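Local coordinates for NS3-like protein (Alongshan virus, PDB 6M40) that probably couples hydrolysis of ATP and other nucleoside triphosphates to RNA unwinding, as the helicase domain of a flavivirus-like NS3 protein, at residues G18-L23 with A143-M148; R40-W45 with S112-E117; G104-K109 with H133-K138. All coordinates share one frame; numbering follows the deposited sequence.

Contact 1 of 3, residues G18-L23 with A143-M148; sequences GVVLQL and AACIEM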
# COMPACT_ATOMS: atom_id res chain seq x y z
N GLY A 18 26.29 -8.79 -2.52
CA GLY A 18 25.28 -8.37 -3.48
C GLY A 18 24.13 -9.34 -3.58
O GLY A 18 24.07 -10.16 -4.50
N VAL A 19 23.19 -9.23 -2.64
CA VAL A 19 22.12 -10.20 -2.47
C VAL A 19 20.88 -9.45 -2.00
O VAL A 19 20.97 -8.42 -1.33
CB VAL A 19 22.52 -11.31 -1.47
CG1 VAL A 19 21.33 -12.18 -1.08
CG2 VAL A 19 23.66 -12.15 -2.03
N VAL A 20 19.70 -9.97 -2.37
CA VAL A 20 18.44 -9.51 -1.81
C VAL A 20 17.96 -10.55 -0.81
O VAL A 20 17.94 -11.75 -1.11
CB VAL A 20 17.37 -9.29 -2.90
CG1 VAL A 20 16.12 -8.68 -2.28
CG2 VAL A 20 17.91 -8.39 -4.01
N LEU A 21 17.59 -10.10 0.39
CA LEU A 21 17.29 -10.99 1.50
C LEU A 21 15.93 -10.64 2.08
O LEU A 21 15.78 -9.62 2.75
CB LEU A 21 18.38 -10.90 2.57
CG LEU A 21 18.51 -12.02 3.60
CD1 LEU A 21 18.11 -11.48 4.97
CD2 LEU A 21 17.69 -13.24 3.24
N GLN A 22 14.94 -11.49 1.81
CA GLN A 22 13.62 -11.33 2.42
C GLN A 22 13.65 -11.74 3.88
O GLN A 22 14.36 -12.67 4.27
CB GLN A 22 12.58 -12.18 1.69
CG GLN A 22 12.36 -11.83 0.24
CD GLN A 22 11.12 -12.52 -0.31
OE1 GLN A 22 10.07 -11.91 -0.44
NE2 GLN A 22 11.25 -13.81 -0.62
N LEU A 23 12.83 -11.06 4.68
CA LEU A 23 12.63 -11.42 6.08
C LEU A 23 11.15 -11.30 6.39
O LEU A 23 10.63 -10.18 6.47
CB LEU A 23 13.46 -10.54 7.01
CG LEU A 23 14.98 -10.68 6.92
CD1 LEU A 23 15.57 -9.89 8.07
CD2 LEU A 23 15.42 -12.12 6.97
N ALA A 143 26.63 -3.81 -2.37
CA ALA A 143 25.50 -3.40 -1.55
C ALA A 143 24.48 -4.53 -1.55
O ALA A 143 24.51 -5.41 -2.42
CB ALA A 143 24.88 -2.10 -2.06
N ALA A 144 23.59 -4.51 -0.57
CA ALA A 144 22.54 -5.50 -0.43
C ALA A 144 21.21 -4.81 -0.19
O ALA A 144 21.15 -3.60 0.09
CB ALA A 144 22.85 -6.48 0.72
N CYS A 145 20.12 -5.59 -0.29
CA CYS A 145 18.78 -5.14 0.05
C CYS A 145 18.21 -6.05 1.13
O CYS A 145 18.54 -7.23 1.20
CB CYS A 145 17.86 -5.13 -1.18
SG CYS A 145 16.12 -4.72 -0.87
N ILE A 146 17.35 -5.49 1.97
CA ILE A 146 16.61 -6.26 2.96
C ILE A 146 15.13 -5.96 2.76
O ILE A 146 14.67 -4.85 3.05
CB ILE A 146 17.05 -5.95 4.39
CG1 ILE A 146 18.50 -6.42 4.60
CG2 ILE A 146 16.13 -6.64 5.39
CD1 ILE A 146 19.05 -6.14 5.96
N GLU A 147 14.39 -6.94 2.26
CA GLU A 147 12.95 -6.86 2.14
C GLU A 147 12.29 -7.46 3.38
O GLU A 147 12.72 -8.50 3.89
CB GLU A 147 12.46 -7.63 0.92
CG GLU A 147 12.39 -6.86 -0.36
CD GLU A 147 11.70 -7.65 -1.45
OE1 GLU A 147 10.86 -8.51 -1.12
OE2 GLU A 147 12.02 -7.43 -2.63
N MSE A 148 11.23 -6.80 3.85
CA MSE A 148 10.47 -7.33 4.98
C MSE A 148 8.99 -7.08 4.76
O MSE A 148 8.55 -5.96 4.51
CB MSE A 148 10.94 -6.72 6.30
CG MSE A 148 11.49 -5.30 6.21
SE MSE A 148 12.17 -4.70 7.95
CE MSE A 148 10.45 -4.35 8.83
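Val19 and Cys145 begin a ladder of backbone hydrogen bonds that zips 18-23 to 143-148: Cys145 N donates to Val19 O at 3.1 Å, almost straight at 167°. The next two rungs, Leu21 N to Cys145 O and Glu147 N to Leu21 O, are equally long but more bent. The last, Leu23 N to Glu147 O, is bent as well, and the pairing of the strands is looser there. CA-H...O contacts fill in between them, for instance from Gln22 CA to Glu147 O at 3.3 Å.

Gln22 and Glu147 emerge on one face of the sheet and run side by side in the same direction, their amide and carboxylate planes nearly perpendicular at 88°. The two OE1 atoms, both acceptors, stay 3.6 Å apart. One polar atom of each has a partner elsewhere: Gln22 NE2 bonds to Glu159, and Glu147 OE2 to His133 of helix 123-136.

This pairing is the edge of the six-stranded parallel sheet of the first RecA-like helicase domain. Strand 20-24, outermost in the chain, leads into the P-loop that precedes helix 31-42, and its partner, strand 145-149, lies next to the strand of the DExH box.

On the Gln22 face, both methyls of Val20 lie about equally near Cys145 CB, CG1 at 4.1 Å from it. On the reverse face, Leu23 CD1 approaches Ile146 CG2 at 4.2 Å, and Tyr38 of helix 31-42 packs on both residues.

Contact 2 of 3, residues R40-W45 with S112-E117; sequences RQLMTW and SYVLDE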
# COMPACT_ATOMS: atom_id res chain seq x y z
N ARG A 40 23.41 -1.11 10.52
CA ARG A 40 24.82 -1.11 10.88
C ARG A 40 25.54 -2.33 10.31
O ARG A 40 26.74 -2.27 10.02
CB ARG A 40 24.99 -1.07 12.40
CG ARG A 40 24.28 -2.20 13.11
CD ARG A 40 24.76 -2.35 14.54
NE ARG A 40 26.18 -2.65 14.62
CZ ARG A 40 26.73 -3.81 14.27
NH1 ARG A 40 25.97 -4.79 13.79
NH2 ARG A 40 28.04 -3.99 14.39
N GLN A 41 24.82 -3.44 10.16
CA GLN A 41 25.41 -4.60 9.50
C GLN A 41 25.60 -4.37 8.01
O GLN A 41 26.46 -5.01 7.39
CB GLN A 41 24.54 -5.85 9.74
CG GLN A 41 24.70 -6.44 11.14
CD GLN A 41 23.64 -7.47 11.46
OE1 GLN A 41 22.79 -7.78 10.63
NE2 GLN A 41 23.69 -8.02 12.67
N LEU A 42 24.82 -3.46 7.41
CA LEU A 42 25.02 -3.07 6.02
C LEU A 42 26.04 -1.95 5.85
O LEU A 42 26.45 -1.68 4.72
CB LEU A 42 23.69 -2.64 5.38
CG LEU A 42 22.64 -3.73 5.09
CD1 LEU A 42 21.38 -3.13 4.48
CD2 LEU A 42 23.19 -4.83 4.20
N MSE A 43 26.45 -1.29 6.94
CA MSE A 43 27.54 -0.33 6.88
C MSE A 43 28.89 -1.06 6.85
O MSE A 43 29.95 -0.44 6.90
CB MSE A 43 27.46 0.65 8.06
CG MSE A 43 26.25 1.57 7.99
SE MSE A 43 26.15 2.64 6.35
CE MSE A 43 27.60 3.88 6.69
N THR A 44 28.81 -2.38 6.76
CA THR A 44 30.01 -3.19 6.58
C THR A 44 30.72 -2.84 5.28
O THR A 44 31.93 -2.56 5.28
CB THR A 44 29.64 -4.68 6.58
OG1 THR A 44 29.21 -5.07 7.89
CG2 THR A 44 30.82 -5.54 6.15
N TRP A 45 29.98 -2.84 4.17
CA TRP A 45 30.55 -2.75 2.83
C TRP A 45 30.06 -1.57 2.01
O TRP A 45 30.69 -1.26 0.99
CB TRP A 45 30.25 -4.04 2.03
CG TRP A 45 28.82 -4.53 2.19
CD1 TRP A 45 27.69 -3.85 1.85
CD2 TRP A 45 28.39 -5.79 2.73
NE1 TRP A 45 26.58 -4.61 2.15
CE2 TRP A 45 26.98 -5.80 2.69
CE3 TRP A 45 29.06 -6.90 3.24
CZ2 TRP A 45 26.23 -6.88 3.14
CZ3 TRP A 45 28.31 -7.98 3.69
CH2 TRP A 45 26.91 -7.96 3.64
N SER A 112 22.97 0.52 -0.17
CA SER A 112 22.11 -0.58 0.23
C SER A 112 20.75 -0.03 0.66
O SER A 112 20.63 1.13 1.08
CB SER A 112 22.75 -1.39 1.35
OG SER A 112 23.82 -2.16 0.85
N TYR A 113 19.72 -0.85 0.51
CA TYR A 113 18.34 -0.44 0.73
C TYR A 113 17.71 -1.34 1.79
O TYR A 113 18.13 -2.48 1.97
CB TYR A 113 17.57 -0.44 -0.61
CG TYR A 113 18.29 0.36 -1.70
CD1 TYR A 113 19.33 -0.22 -2.44
CD2 TYR A 113 17.95 1.68 -1.98
CE1 TYR A 113 20.01 0.50 -3.43
CE2 TYR A 113 18.63 2.41 -2.98
CZ TYR A 113 19.65 1.81 -3.69
OH TYR A 113 20.33 2.50 -4.67
N VAL A 114 16.76 -0.79 2.55
CA VAL A 114 15.93 -1.56 3.47
C VAL A 114 14.49 -1.14 3.20
O VAL A 114 14.13 0.03 3.42
CB VAL A 114 16.28 -1.31 4.95
CG1 VAL A 114 15.18 -1.83 5.85
CG2 VAL A 114 17.61 -1.97 5.32
N LEU A 115 13.66 -2.07 2.75
CA LEU A 115 12.29 -1.78 2.38
C LEU A 115 11.33 -2.50 3.31
O LEU A 115 11.48 -3.70 3.55
CB LEU A 115 12.01 -2.20 0.94
CG LEU A 115 12.52 -1.30 -0.19
CD1 LEU A 115 14.03 -1.16 -0.20
CD2 LEU A 115 12.03 -1.89 -1.50
N ASP A 116 10.36 -1.77 3.82
CA ASP A 116 9.39 -2.28 4.78
C ASP A 116 8.01 -2.25 4.15
O ASP A 116 7.64 -1.28 3.47
CB ASP A 116 9.40 -1.44 6.07
CG ASP A 116 8.44 -1.96 7.13
OD1 ASP A 116 8.02 -3.12 7.06
OD2 ASP A 116 8.10 -1.17 8.04
N GLU A 117 7.24 -3.31 4.38
CA GLU A 117 5.89 -3.43 3.82
C GLU A 117 5.94 -3.55 2.30
O GLU A 117 5.15 -2.93 1.58
CB GLU A 117 5.02 -2.25 4.23
CG GLU A 117 4.86 -2.08 5.73
CD GLU A 117 3.90 -3.08 6.34
OE1 GLU A 117 2.72 -3.10 5.93
OE2 GLU A 117 4.31 -3.85 7.22
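Leu42 lays its CD1 methyl over the start of strand segment 112-116, meeting Ser112 CB at 3.8 Å and Val114 CG2 at 4.0 Å. The two residues are alternate ones, so their side chains rise from the same face of the sheet and present a pair of carbons to one methyl, while the intervening peptide lies below it, with Tyr113 O at 4.2 Å from CD1. CG of Leu42 is anti to its own carbonyl carbon (chi1 -71°) and the chain continues extended, which carries CD1 out from the last turn of the helix toward the sheet. The side chains of Leu42 and Val114 cross obliquely, touching through a single methyl each.

Trp45 makes the second, slighter approach. Ser112 OG lies at the edge of the indole, in its plane, 3.9 Å from Trp45 NE1 and too far for a hydrogen bond. That hydroxyl is occupied elsewhere: it bonds to Ala144 N in the adjoining segment and, weakly, to Ser46 OG. One face of the indole is met near its rim by Thr44 CB, and Thr44 OG1 donates to Gln41 O at 2.8 Å, from above the carbonyl plane.

Together these contacts seat the C-terminal end of helix 31-42, the helix that follows the P-loop, on the strand carrying the DExH box. At the far end of that strand Asp116, the first acidic residue of the box, forms a salt bridge to Lys31 of the P-loop. Leu42 lies over three adjacent strands, also touching Val49 of strand 48-53 and Ile146 of strand 145-149, while helix 123-136 packs on Tyr113 across the sheet.

Contact 3 of 3, residues G104-K109 with H133-K138; sequences GLLFAK and HQTVCK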
# COMPACT_ATOMS: atom_id res chain seq x y z
N GLY A 104 21.06 9.72 -10.40
CA GLY A 104 21.90 8.54 -10.45
C GLY A 104 21.37 7.48 -9.51
O GLY A 104 20.32 6.88 -9.77
N LEU A 105 22.09 7.25 -8.41
CA LEU A 105 21.70 6.32 -7.34
C LEU A 105 21.74 4.87 -7.81
O LEU A 105 22.46 4.05 -7.24
CB LEU A 105 20.32 6.66 -6.78
CG LEU A 105 20.06 6.03 -5.40
CD1 LEU A 105 21.13 6.43 -4.39
CD2 LEU A 105 18.67 6.37 -4.87
N LEU A 106 20.94 4.54 -8.83
CA LEU A 106 20.92 3.19 -9.35
C LEU A 106 22.24 2.85 -10.05
O LEU A 106 22.63 1.68 -10.06
CB LEU A 106 19.75 3.02 -10.31
CG LEU A 106 18.39 3.45 -9.80
CD1 LEU A 106 17.30 3.15 -10.83
CD2 LEU A 106 18.07 2.79 -8.46
N PHE A 107 22.92 3.83 -10.64
CA PHE A 107 24.25 3.60 -11.20
C PHE A 107 25.31 3.45 -10.13
O PHE A 107 26.42 3.03 -10.43
CB PHE A 107 24.68 4.73 -12.15
CG PHE A 107 23.79 4.88 -13.33
CD1 PHE A 107 23.91 4.06 -14.43
CD2 PHE A 107 22.79 5.84 -13.32
CE1 PHE A 107 23.07 4.19 -15.51
CE2 PHE A 107 21.95 5.98 -14.40
CZ PHE A 107 22.09 5.15 -15.49
N ALA A 108 25.00 3.81 -8.89
CA ALA A 108 25.95 3.65 -7.80
C ALA A 108 26.05 2.17 -7.43
O ALA A 108 25.18 1.36 -7.73
CB ALA A 108 25.53 4.48 -6.60
N LYS A 109 27.16 1.82 -6.78
CA LYS A 109 27.41 0.46 -6.34
C LYS A 109 27.59 0.35 -4.83
O LYS A 109 27.91 -0.73 -4.33
CB LYS A 109 28.65 -0.11 -7.04
CG LYS A 109 28.37 -0.74 -8.40
CD LYS A 109 28.65 0.23 -9.54
CE LYS A 109 30.05 0.06 -10.09
NZ LYS A 109 30.48 1.27 -10.86
N HIS A 133 16.17 -4.45 -6.70
CA HIS A 133 16.68 -5.77 -7.04
C HIS A 133 17.74 -5.70 -8.14
O HIS A 133 18.74 -6.42 -8.10
CB HIS A 133 15.54 -6.69 -7.48
CG HIS A 133 14.59 -7.08 -6.38
ND1 HIS A 133 13.43 -7.78 -6.63
CD2 HIS A 133 14.63 -6.86 -5.05
CE1 HIS A 133 12.79 -7.98 -5.48
NE2 HIS A 133 13.50 -7.43 -4.51
N GLN A 134 17.53 -4.83 -9.13
CA GLN A 134 18.46 -4.73 -10.25
C GLN A 134 19.78 -4.10 -9.82
O GLN A 134 20.85 -4.61 -10.17
CB GLN A 134 17.83 -3.92 -11.40
CG GLN A 134 18.70 -3.74 -12.66
CD GLN A 134 18.22 -2.62 -13.58
OE1 GLN A 134 17.99 -1.50 -13.13
NE2 GLN A 134 18.07 -2.92 -14.87
N THR A 135 19.73 -3.00 -9.08
CA THR A 135 20.97 -2.30 -8.73
C THR A 135 21.74 -2.97 -7.60
O THR A 135 22.88 -2.56 -7.34
CB THR A 135 20.68 -0.85 -8.32
OG1 THR A 135 21.91 -0.12 -8.27
CG2 THR A 135 20.03 -0.80 -6.95
N VAL A 136 21.16 -3.95 -6.93
CA VAL A 136 21.81 -4.63 -5.82
C VAL A 136 22.45 -5.94 -6.27
O VAL A 136 23.55 -6.27 -5.83
CB VAL A 136 20.81 -4.85 -4.67
CG1 VAL A 136 21.41 -5.72 -3.59
CG2 VAL A 136 20.36 -3.51 -4.09
N CYS A 137 21.80 -6.69 -7.15
CA CYS A 137 22.41 -7.87 -7.75
C CYS A 137 23.29 -7.53 -8.94
O CYS A 137 23.85 -8.44 -9.56
CB CYS A 137 21.33 -8.86 -8.16
SG CYS A 137 20.11 -9.17 -6.89
N LYS A 138 23.41 -6.25 -9.27
CA LYS A 138 24.23 -5.76 -10.37
C LYS A 138 25.63 -6.36 -10.37
O LYS A 138 26.13 -6.80 -9.33
CB LYS A 138 24.28 -4.24 -10.25
CG LYS A 138 24.94 -3.49 -11.36
CD LYS A 138 25.34 -2.10 -10.88
CE LYS A 138 24.18 -1.38 -10.19
NZ LYS A 138 24.55 0.01 -9.81
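Lys138 reaches from the turn after helix 123-136 to the carbonyls of Leu106 and Ala108, tying that helix end to the loop before strand 111-116, on the helical layer that flanks the parallel sheet of the first RecA-like domain. From CB the chain leaves with CG anti to the backbone N (chi1 -173°) and stays extended to CD, which passes Lys109 CG at 4.1 Å. There the two lysine side chains cross at about a right angle. The bend comes at chi3 (-50°), and it turns CE over the loop, 3.4 Å from Leu106 O. At the tip, NZ donates to Leu106 O and to Ala108 O, each at 2.6 Å, so one ammonium group bridges two carbonyls of the same short loop. It meets Leu106 O a little out of the carbonyl plane, tilted by 21°, whereas it stands well above the plane of the Ala108 carbonyl.

Leu106 O is gripped twice. Thr135, one turn back on the helix, also donates to it from OG1 at 2.6 Å, while its CB rests 3.6 Å from the same oxygen. The two carbonyl oxygens would be expected to stabilise the positive charge of Lys138. Within the loop, Ala108 N bonds to Leu105 O, forming a turn.

Leu106's own side chain turns to helix 93-102, packing on Ala100 and Leu101, and the Lys109 backbone bonds to Lys142 ahead of the next strand. Lys109 does not bring its charge to the bridge: its chain is bent at chi2 and chi3, leaving its NZ 6.2 Å from the NZ of Lys138.

All three lie in the first RecA-like domain, contacts 1 and 2 on its parallel sheet and contact 3 beside it, joining loop to helix end. Contacts 1 and 2 are closest, their centres about 8 Å apart, because strands 145-149 and 111-116 are neighbours; Met148 O and Glu117 N are 3.0 Å apart, a probable hydrogen bond. Contact 3 has its centre about 13 Å from that of contact 1 and 14 Å from that of contact 2. It reaches contact 2 through Tyr113, whose CE1 is 3.8 Å from Thr135 CG2. Contacts 1 and 2 follow strands toward the P-loop and DExH box, where nucleotide probably binds, whereas contact 3 ties connections at the strands' opposite, N-terminal ends.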